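Local structure of Melibiose/raffinose/stachyose-binding protein MelE (Bacillus subtilis subsp. subtilis str. 168, 4R6H) at residues A[140-145]-A[360-365]; A[205-208]-A[214-217]; A[233-238]-A[392-397]. The protein binds melibiose, raffinose and stachyose as the solute-binding component of the MelEDC-MsmX ABC transporter, which imports these sugars. All coordinates share one frame; numbering follows the deposited sequence. Where two conformers were deposited one is given.

Interaction 1. Residues A[140-145]-A[360-365]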
loop_
_atom_site.group_PDB
_atom_site.type_symbol
_atom_site.label_atom_id
_atom_site.label_comp_id
_atom_site.label_asym_id
_atom_site.label_seq_id
_atom_site.Cartn_x
_atom_site.Cartn_y
_atom_site.Cartn_z
ATOM N N GLN A 140 -0.575 -5.900 7.135
ATOM C CA GLN A 140 0.518 -5.326 6.386
ATOM C C GLN A 140 0.249 -5.441 4.905
ATOM O O GLN A 140 -0.377 -6.393 4.474
ATOM C CB GLN A 140 1.817 -6.045 6.706
ATOM C CG GLN A 140 1.757 -7.543 6.551
ATOM C CD GLN A 140 3.105 -8.199 6.805
ATOM O OE1 GLN A 140 4.089 -7.920 6.072
ATOM N NE2 GLN A 140 3.166 -9.043 7.818
ATOM N N ALA A 141 0.770 -4.488 4.160
ATOM C CA ALA A 141 0.598 -4.459 2.728
ATOM C C ALA A 141 1.853 -4.982 2.052
ATOM O O ALA A 141 2.977 -4.631 2.472
ATOM C CB ALA A 141 0.340 -3.047 2.232
ATOM N N LYS A 142 1.665 -5.792 1.006
ATOM C CA LYS A 142 2.771 -6.333 0.224
ATOM C C LYS A 142 2.335 -6.365 -1.234
ATOM O O LYS A 142 1.688 -7.321 -1.677
ATOM C CB LYS A 142 3.233 -7.700 0.718
ATOM C CG LYS A 142 4.015 -7.671 2.026
ATOM C CD LYS A 142 4.636 -9.012 2.386
ATOM C CE LYS A 142 3.639 -10.019 2.934
ATOM N NZ LYS A 142 4.381 -11.246 3.376
ATOM N N ASP A 143 2.720 -5.327 -1.990
ATOM C CA ASP A 143 2.247 -5.098 -3.352
ATOM C C ASP A 143 3.347 -5.348 -4.377
ATOM O O ASP A 143 4.538 -4.935 -4.214
ATOM C CB ASP A 143 1.769 -3.656 -3.506
ATOM C CG ASP A 143 0.475 -3.376 -2.781
ATOM O OD1 ASP A 143 -0.341 -4.299 -2.563
ATOM O OD2 ASP A 143 0.259 -2.185 -2.455
ATOM N N GLY A 144 2.922 -6.015 -5.456
ATOM C CA GLY A 144 3.715 -6.189 -6.650
ATOM C C GLY A 144 2.824 -6.081 -7.863
ATOM O O GLY A 144 2.160 -5.039 -8.091
ATOM N N LEU A 145 2.758 -7.180 -8.622
ATOM C CA LEU A 145 1.901 -7.274 -9.785
ATOM C C LEU A 145 0.943 -8.454 -9.630
ATOM O O LEU A 145 1.373 -9.544 -9.175
ATOM C CB LEU A 145 2.739 -7.516 -11.046
ATOM C CG LEU A 145 3.784 -6.488 -11.383
ATOM C CD1 LEU A 145 4.669 -6.951 -12.514
ATOM C CD2 LEU A 145 3.145 -5.172 -11.773
ATOM N N ASN A 360 -0.791 -18.392 -0.361
ATOM C CA ASN A 360 0.073 -19.305 -1.166
ATOM C C ASN A 360 1.287 -18.551 -1.719
ATOM O O ASN A 360 2.450 -18.913 -1.517
ATOM C CB ASN A 360 -0.742 -20.035 -2.291
ATOM C CG ASN A 360 -1.263 -19.125 -3.423
ATOM O OD1 ASN A 360 -1.833 -18.017 -3.197
ATOM N ND2 ASN A 360 -1.100 -19.616 -4.682
ATOM N N ASP A 361 0.987 -17.451 -2.372
ATOM C CA ASP A 361 2.017 -16.620 -3.015
ATOM C C ASP A 361 2.890 -15.923 -2.011
ATOM O O ASP A 361 4.094 -15.796 -2.206
ATOM C CB ASP A 361 1.362 -15.566 -3.908
ATOM C CG ASP A 361 0.788 -16.161 -5.192
ATOM O OD1 ASP A 361 1.360 -17.156 -5.736
ATOM O OD2 ASP A 361 -0.202 -15.637 -5.696
ATOM N N TYR A 362 2.329 -15.443 -0.905
ATOM C CA TYR A 362 3.203 -14.851 0.114
ATOM C C TYR A 362 4.188 -15.889 0.738
ATOM O O TYR A 362 5.299 -15.517 1.077
ATOM C CB TYR A 362 2.428 -14.081 1.178
ATOM C CG TYR A 362 1.801 -12.785 0.661
ATOM C CD1 TYR A 362 2.563 -11.858 -0.057
ATOM C CD2 TYR A 362 0.509 -12.434 0.993
ATOM C CE1 TYR A 362 2.019 -10.664 -0.486
ATOM C CE2 TYR A 362 -0.041 -11.256 0.555
ATOM C CZ TYR A 362 0.704 -10.356 -0.150
ATOM O OH TYR A 362 0.169 -9.155 -0.555
ATOM N N GLU A 363 3.765 -17.144 0.859
ATOM C CA GLU A 363 4.670 -18.184 1.327
ATOM C C GLU A 363 5.750 -18.481 0.258
ATOM O O GLU A 363 6.925 -18.665 0.579
ATOM C CB GLU A 363 3.869 -19.433 1.651
ATOM C CG GLU A 363 4.661 -20.479 2.404
ATOM C CD GLU A 363 3.884 -21.077 3.562
ATOM O OE1 GLU A 363 3.020 -20.387 4.169
ATOM O OE2 GLU A 363 4.146 -22.252 3.873
ATOM N N TYR A 364 5.344 -18.535 -0.993
ATOM C CA TYR A 364 6.303 -18.765 -2.073
ATOM C C TYR A 364 7.367 -17.689 -2.068
ATOM O O TYR A 364 8.558 -17.978 -2.295
ATOM C CB TYR A 364 5.606 -18.805 -3.427
ATOM C CG TYR A 364 6.448 -19.253 -4.612
ATOM C CD1 TYR A 364 7.128 -18.332 -5.389
ATOM C CD2 TYR A 364 6.486 -20.546 -4.979
ATOM C CE1 TYR A 364 7.880 -18.740 -6.482
ATOM C CE2 TYR A 364 7.214 -20.972 -6.077
ATOM C CZ TYR A 364 7.873 -20.063 -6.841
ATOM O OH TYR A 364 8.607 -20.546 -7.919
ATOM N N TYR A 365 6.969 -16.449 -1.754
ATOM C CA TYR A 365 7.866 -15.314 -1.726
ATOM C C TYR A 365 8.234 -14.836 -0.326
ATOM O O TYR A 365 8.489 -13.652 -0.080
ATOM C CB TYR A 365 7.260 -14.169 -2.555
ATOM C CG TYR A 365 7.205 -14.490 -4.022
ATOM C CD1 TYR A 365 8.347 -14.564 -4.776
ATOM C CD2 TYR A 365 5.991 -14.727 -4.663
ATOM C CE1 TYR A 365 8.291 -14.892 -6.115
ATOM C CE2 TYR A 365 5.924 -15.017 -6.010
ATOM C CZ TYR A 365 7.078 -15.116 -6.738
ATOM O OH TYR A 365 6.993 -15.436 -8.078
HETATM O O HOH W 1 5.767 -12.727 1.277
#

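Interaction 2. Residues A[205-208]-A[214-217]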
loop_
_atom_site.group_PDB
_atom_site.type_symbol
_atom_site.label_atom_id
_atom_site.label_comp_id
_atom_site.label_asym_id
_atom_site.label_seq_id
_atom_site.Cartn_x
_atom_site.Cartn_y
_atom_site.Cartn_z
ATOM N N LEU A 205 13.820 1.634 -8.509
ATOM C CA LEU A 205 14.650 2.569 -9.296
ATOM C C LEU A 205 15.599 3.344 -8.406
ATOM O O LEU A 205 16.781 3.470 -8.747
ATOM C CB LEU A 205 13.796 3.537 -10.079
ATOM C CG LEU A 205 14.527 4.599 -10.932
ATOM C CD1 LEU A 205 15.233 3.924 -12.063
ATOM C CD2 LEU A 205 13.521 5.595 -11.427
ATOM N N LEU A 206 15.119 3.808 -7.263
ATOM C CA LEU A 206 15.793 4.855 -6.512
ATOM C C LEU A 206 16.197 4.500 -5.083
ATOM O O LEU A 206 16.926 5.260 -4.469
ATOM C CB LEU A 206 14.950 6.155 -6.484
ATOM C CG LEU A 206 14.498 6.724 -7.818
ATOM C CD1 LEU A 206 13.476 7.820 -7.662
ATOM C CD2 LEU A 206 15.709 7.244 -8.582
ATOM N N ILE A 207 15.688 3.382 -4.564
ATOM C CA ILE A 207 15.816 3.049 -3.155
ATOM C C ILE A 207 16.547 1.761 -2.845
ATOM O O ILE A 207 17.474 1.777 -2.029
ATOM C CB ILE A 207 14.422 3.009 -2.469
ATOM C CG1 ILE A 207 13.649 4.317 -2.691
ATOM C CG2 ILE A 207 14.564 2.707 -0.993
ATOM C CD1 ILE A 207 14.351 5.590 -2.237
ATOM N N THR A 208 16.184 0.636 -3.465
ATOM C CA THR A 208 16.607 -0.675 -2.954
ATOM C C THR A 208 18.080 -1.007 -3.201
ATOM O O THR A 208 18.670 -1.765 -2.410
ATOM C CB THR A 208 15.747 -1.824 -3.463
ATOM O OG1 THR A 208 15.625 -1.755 -4.876
ATOM C CG2 THR A 208 14.345 -1.740 -2.856
ATOM N N GLU A 214 19.095 6.960 -4.098
ATOM C CA GLU A 214 19.015 8.386 -3.918
ATOM C C GLU A 214 18.261 8.757 -2.656
ATOM O O GLU A 214 17.709 9.827 -2.592
ATOM C CB GLU A 214 18.327 8.983 -5.131
ATOM C CG GLU A 214 19.042 8.716 -6.452
ATOM C CD GLU A 214 20.257 9.581 -6.587
ATOM O OE1 GLU A 214 20.142 10.766 -6.212
ATOM O OE2 GLU A 214 21.300 9.087 -7.060
ATOM N N LYS A 215 18.253 7.863 -1.674
ATOM C CA LYS A 215 17.538 8.110 -0.398
ATOM C C LYS A 215 17.897 9.456 0.227
ATOM O O LYS A 215 17.047 10.268 0.571
ATOM C CB LYS A 215 17.843 7.008 0.619
ATOM C CG LYS A 215 17.271 5.622 0.289
ATOM C CD LYS A 215 17.765 4.621 1.352
ATOM C CE LYS A 215 17.359 3.182 1.086
ATOM N NZ LYS A 215 17.851 2.250 2.138
ATOM N N LYS A 216 19.197 9.698 0.354
ATOM C CA LYS A 216 19.641 10.923 1.035
ATOM C C LYS A 216 19.242 12.174 0.275
ATOM O O LYS A 216 18.778 13.156 0.880
ATOM C CB LYS A 216 21.155 10.894 1.221
ATOM C CG LYS A 216 21.626 9.797 2.141
ATOM C CD LYS A 216 23.114 9.947 2.456
ATOM C CE LYS A 216 23.746 8.663 2.985
ATOM N NZ LYS A 216 25.180 8.919 3.339
ATOM N N GLN A 217 19.374 12.138 -1.055
ATOM C CA GLN A 217 19.053 13.282 -1.902
ATOM C C GLN A 217 17.555 13.574 -1.980
ATOM O O GLN A 217 17.128 14.712 -2.021
ATOM C CB GLN A 217 19.587 13.069 -3.318
ATOM C CG GLN A 217 21.116 12.869 -3.379
ATOM C CD GLN A 217 21.581 11.429 -3.246
ATOM O OE1 GLN A 217 20.949 10.579 -2.623
ATOM N NE2 GLN A 217 22.729 11.150 -3.847
#

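Interaction 3. Residues A[233-238]-A[392-397]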
loop_
_atom_site.group_PDB
_atom_site.type_symbol
_atom_site.label_atom_id
_atom_site.label_comp_id
_atom_site.label_asym_id
_atom_site.label_seq_id
_atom_site.Cartn_x
_atom_site.Cartn_y
_atom_site.Cartn_z
ATOM N N GLU A 233 9.571 7.031 -19.550
ATOM C CA GLU A 233 9.978 6.398 -20.809
ATOM C C GLU A 233 9.408 4.988 -20.931
ATOM O O GLU A 233 8.873 4.627 -21.987
ATOM C CB GLU A 233 11.483 6.421 -20.987
ATOM C CG GLU A 233 11.956 7.829 -21.323
ATOM C CD GLU A 233 13.429 7.968 -21.217
ATOM O OE1 GLU A 233 14.000 7.473 -20.238
ATOM O OE2 GLU A 233 14.006 8.555 -22.126
ATOM N N ILE A 234 9.496 4.221 -19.854
ATOM C CA ILE A 234 8.951 2.872 -19.868
ATOM C C ILE A 234 7.439 2.903 -20.120
ATOM O O ILE A 234 6.884 2.171 -20.931
ATOM C CB ILE A 234 9.271 2.139 -18.564
ATOM C CG1 ILE A 234 10.770 1.821 -18.426
ATOM C CG2 ILE A 234 8.447 0.842 -18.529
ATOM C CD1 ILE A 234 11.348 0.971 -19.563
ATOM N N LEU A 235 6.735 3.809 -19.439
ATOM C CA LEU A 235 5.281 3.905 -19.616
ATOM C C LEU A 235 4.915 4.289 -21.057
ATOM O O LEU A 235 4.016 3.745 -21.642
ATOM C CB LEU A 235 4.674 4.883 -18.592
ATOM C CG LEU A 235 3.144 4.911 -18.481
ATOM C CD1 LEU A 235 2.601 3.512 -18.244
ATOM C CD2 LEU A 235 2.709 5.907 -17.387
ATOM N N LYS A 236 5.686 5.201 -21.634
ATOM C CA LYS A 236 5.489 5.620 -23.002
ATOM C C LYS A 236 5.813 4.494 -23.987
ATOM O O LYS A 236 5.051 4.335 -24.939
ATOM C CB LYS A 236 6.314 6.879 -23.306
ATOM C CG LYS A 236 5.957 7.482 -24.682
ATOM C CD LYS A 236 4.550 8.075 -24.632
ATOM C CE LYS A 236 4.175 8.743 -25.942
ATOM N NZ LYS A 236 2.828 9.351 -25.830
ATOM N N GLN A 237 6.873 3.738 -23.714
ATOM C CA GLN A 237 7.152 2.503 -24.485
ATOM C C GLN A 237 5.987 1.541 -24.467
ATOM O O GLN A 237 5.515 1.039 -25.501
ATOM C CB GLN A 237 8.369 1.810 -23.938
ATOM C CG GLN A 237 9.638 2.544 -24.199
ATOM C CD GLN A 237 10.789 1.947 -23.436
ATOM O OE1 GLN A 237 10.819 0.721 -23.143
ATOM N NE2 GLN A 237 11.754 2.792 -23.102
ATOM N N MET A 238 5.436 1.319 -23.284
ATOM C CA MET A 238 4.311 0.397 -23.184
ATOM C C MET A 238 3.126 0.909 -23.970
ATOM O O MET A 238 2.445 0.158 -24.633
ATOM C CB MET A 238 3.920 0.209 -21.702
ATOM C CG MET A 238 5.016 -0.446 -20.905
ATOM S SD MET A 238 4.636 -0.445 -19.116
ATOM C CE MET A 238 5.882 -1.560 -18.501
ATOM N N GLN A 392 -1.421 10.406 -16.221
ATOM C CA GLN A 392 -2.601 10.527 -17.035
ATOM C C GLN A 392 -2.347 11.445 -18.236
ATOM O O GLN A 392 -2.795 11.169 -19.368
ATOM C CB GLN A 392 -3.732 11.079 -16.170
ATOM C CG GLN A 392 -5.087 10.636 -16.597
ATOM C CD GLN A 392 -6.128 11.036 -15.578
ATOM O OE1 GLN A 392 -6.158 12.198 -15.116
ATOM N NE2 GLN A 392 -6.980 10.093 -15.208
ATOM N N GLU A 393 -1.583 12.515 -18.020
ATOM C CA GLU A 393 -1.226 13.391 -19.121
ATOM C C GLU A 393 -0.295 12.720 -20.155
ATOM O O GLU A 393 -0.373 12.980 -21.353
ATOM C CB GLU A 393 -0.629 14.703 -18.583
ATOM C CG GLU A 393 -1.673 15.582 -17.927
ATOM C CD GLU A 393 -1.201 17.007 -17.779
ATOM O OE1 GLU A 393 -0.388 17.234 -16.889
ATOM O OE2 GLU A 393 -1.683 17.879 -18.535
ATOM N N LEU A 394 0.583 11.837 -19.682
ATOM C CA LEU A 394 1.410 11.051 -20.574
ATOM C C LEU A 394 0.501 10.147 -21.405
ATOM O O LEU A 394 0.585 10.132 -22.645
ATOM C CB LEU A 394 2.417 10.216 -19.763
ATOM C CG LEU A 394 3.356 9.331 -20.594
ATOM C CD1 LEU A 394 4.499 8.944 -19.672
ATOM C CD2 LEU A 394 2.731 8.042 -21.156
ATOM N N ALA A 395 -0.411 9.429 -20.755
ATOM C CA ALA A 395 -1.235 8.459 -21.474
ATOM C C ALA A 395 -2.133 9.146 -22.488
ATOM O O ALA A 395 -2.487 8.564 -23.529
ATOM C CB ALA A 395 -2.082 7.627 -20.509
ATOM N N ALA A 396 -2.515 10.385 -22.173
ATOM C CA ALA A 396 -3.363 11.166 -23.060
ATOM C C ALA A 396 -2.551 11.950 -24.120
ATOM O O ALA A 396 -3.129 12.707 -24.875
ATOM C CB ALA A 396 -4.221 12.110 -22.238
ATOM N N ASP A 397 -1.241 11.772 -24.179
ATOM C CA ASP A 397 -0.373 12.395 -25.177
ATOM C C ASP A 397 -0.289 13.911 -25.023
ATOM O O ASP A 397 0.076 14.638 -25.981
ATOM C CB ASP A 397 -0.764 12.013 -26.625
ATOM C CG ASP A 397 -0.623 10.523 -26.908
ATOM O OD1 ASP A 397 0.100 9.828 -26.169
ATOM O OD2 ASP A 397 -1.239 10.045 -27.884
HETATM O O HOH W 2 2.734 11.374 -24.039
#

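Interaction 1. Residues A[140-145]-A[360-365]
Tyr362 reaches from its helix to the strand at Lys142 and meets that residue with both its hydroxyl and its ring. The hydrogen bond runs from Tyr362 OH to the backbone oxygen Lys142 O, 2.6 Å away. The donor stands 16° out of the carbonyl plane, and the angle at the oxygen (C=O...OH) is 133°. Tyrosine suits the position because it spans the gap between helix and strand with a rigid apolar ring and still ends in a donor.

The second kind of interaction involves the lysine side chain, which lies across one ring face. Lys142 CE sits 3.9 Å from the centroid of the Tyr362 ring, a CH-pi contact displaced toward the rim, and Lys142 NZ follows at 4.4 Å from the same centroid as an off-centre cation-pi contact. Nearer the hydroxyl end, Lys142 CB approaches Tyr362 CE1 to 3.4 Å. A bend at chi3 (-76°) turns the far end of the lysine back over the ring instead of letting it run past.

Water completes the contact: Lys142 NZ donates to a water at 2.9 Å, and that water also lies 2.8 Å from Tyr362 O, close to the end of the helix. The buried ammonium is thus held by the ring and the water together, and Trp303 adds a second cation-pi partner. A leucine in place of Tyr362 would probably leave Lys142 O without this donor and the buried lysine charge without one of its aromatic faces.

Trp303 also meets the Tyr362 ring edge-to-face. In the mixed sheet, strand 141-148 pairs antiparallel with strands 287-291 and 303-306, and helix 359-364 packs against this sheet, with Tyr362 also touching Ile289 and Asp361 bridged to Arg149.

Interaction 2. Residues A[205-208]-A[214-217]
Leu206 O accepts a hydrogen bond from Glu214 N at 2.8 Å, a nearly straight link with an N-H...O angle of 158°. The acceptor belongs to the last residue of helix 192-206, where the carbonyl has run out of helical partners, and the donor is the N-cap residue of helix 215-220. One bond therefore ties the end of one helix to the start of the next.

Beside it, Ile207 and Lys215 cross at about a right angle. The lysine is extended beyond CG, so its methylenes pass across the two branches of the isoleucine: Lys215 CE lies 3.5 Å from Ile207 CG2, and Lys215 CG lies 3.9 Å from Ile207 CD1. Ile207 CG2 stands anti to its own backbone N (CG1 at chi1 -54°), which lets both branches meet the lysine. An aliphatic stem carrying a terminal charge suits this partly exposed place, while isoleucine fills the buried side against Phe374 and Tyr378.

Leu206 packs more loosely, with CD2 4.2 Å from Glu214 CG, and turns to Phe223 and Phe228. Asn213 OD1 accepts from Lys215 N in the first turn. The whole is a tight connection between two consecutive helices, its short loop closed by a backbone bond.

Interaction 3. Residues A[233-238]-A[392-397]
Lys236 and Asp397 meet at about a right angle, the ammonium of one coming to a single carboxylate oxygen of the other. The salt bridge joins Lys236 NZ to Asp397 OD1 at 2.8 Å. The lysine starts with CG anti to the backbone N (chi1 -171°) and then bends at chi2 (69°), a course that swings its amino group across to the residue just past the end of helix 383-395. A long chain is needed for this, because Lys236 CA and Asp397 CA are 9.2 Å apart.

Leu394 lies obliquely under the lysine stem. Its CD2 methyl touches Lys236 CD at 3.9 Å and, next to it, Leu235 CG at 4.1 Å, so a single methyl group is set against both an aliphatic stem and a true apolar neighbour. Leucine fits here because its branched end lets that methyl touch both at once, and Leu235 points to the same side to meet it.

Asp397 comes just after the last turn of helix 383-395, where the chain takes up a positive phi (67°) and closes a Schellman motif; Asp397 N bonds back to Leu394 O. That same carbonyl also accepts from a water 2.8 Å away, and Lys236 NZ donates to the water at 2.7 Å. The lysine is thereby linked to the helix end by a charged route and by a watery one.

Gln239 adds a further partner to each member of the ion pair, its OE1 taking Lys236 NZ and its NE2 giving to Asp397 OD1. On the apolar side, Tyr197 and Tyr198 of helix 192-206 cover Leu235 and Leu394 respectively, and Ile404 of helix 401-420 packs on Leu394.

How the interactions relate
Helix 192-206 connects two contacts: its C-terminal end and the next residue give one side of interaction 2, while its tyrosines Tyr197 and Tyr198 pack on interaction 3. Helices 215-220 and 229-240, one from each of these contacts, follow each other in the chain. The centres of these two contacts are about 23 Å apart, their nearest atoms about 8 Å. Interaction 1 lies deeper, about 12 Å from the centre of the chain, and its centre is about 28 Å from that of interaction 3. In sequence, interaction 2 is nested inside interaction 1, whereas interactions 1 and 3 cross. All three are packing within the open form, with no sugar-contacting residue identified among them.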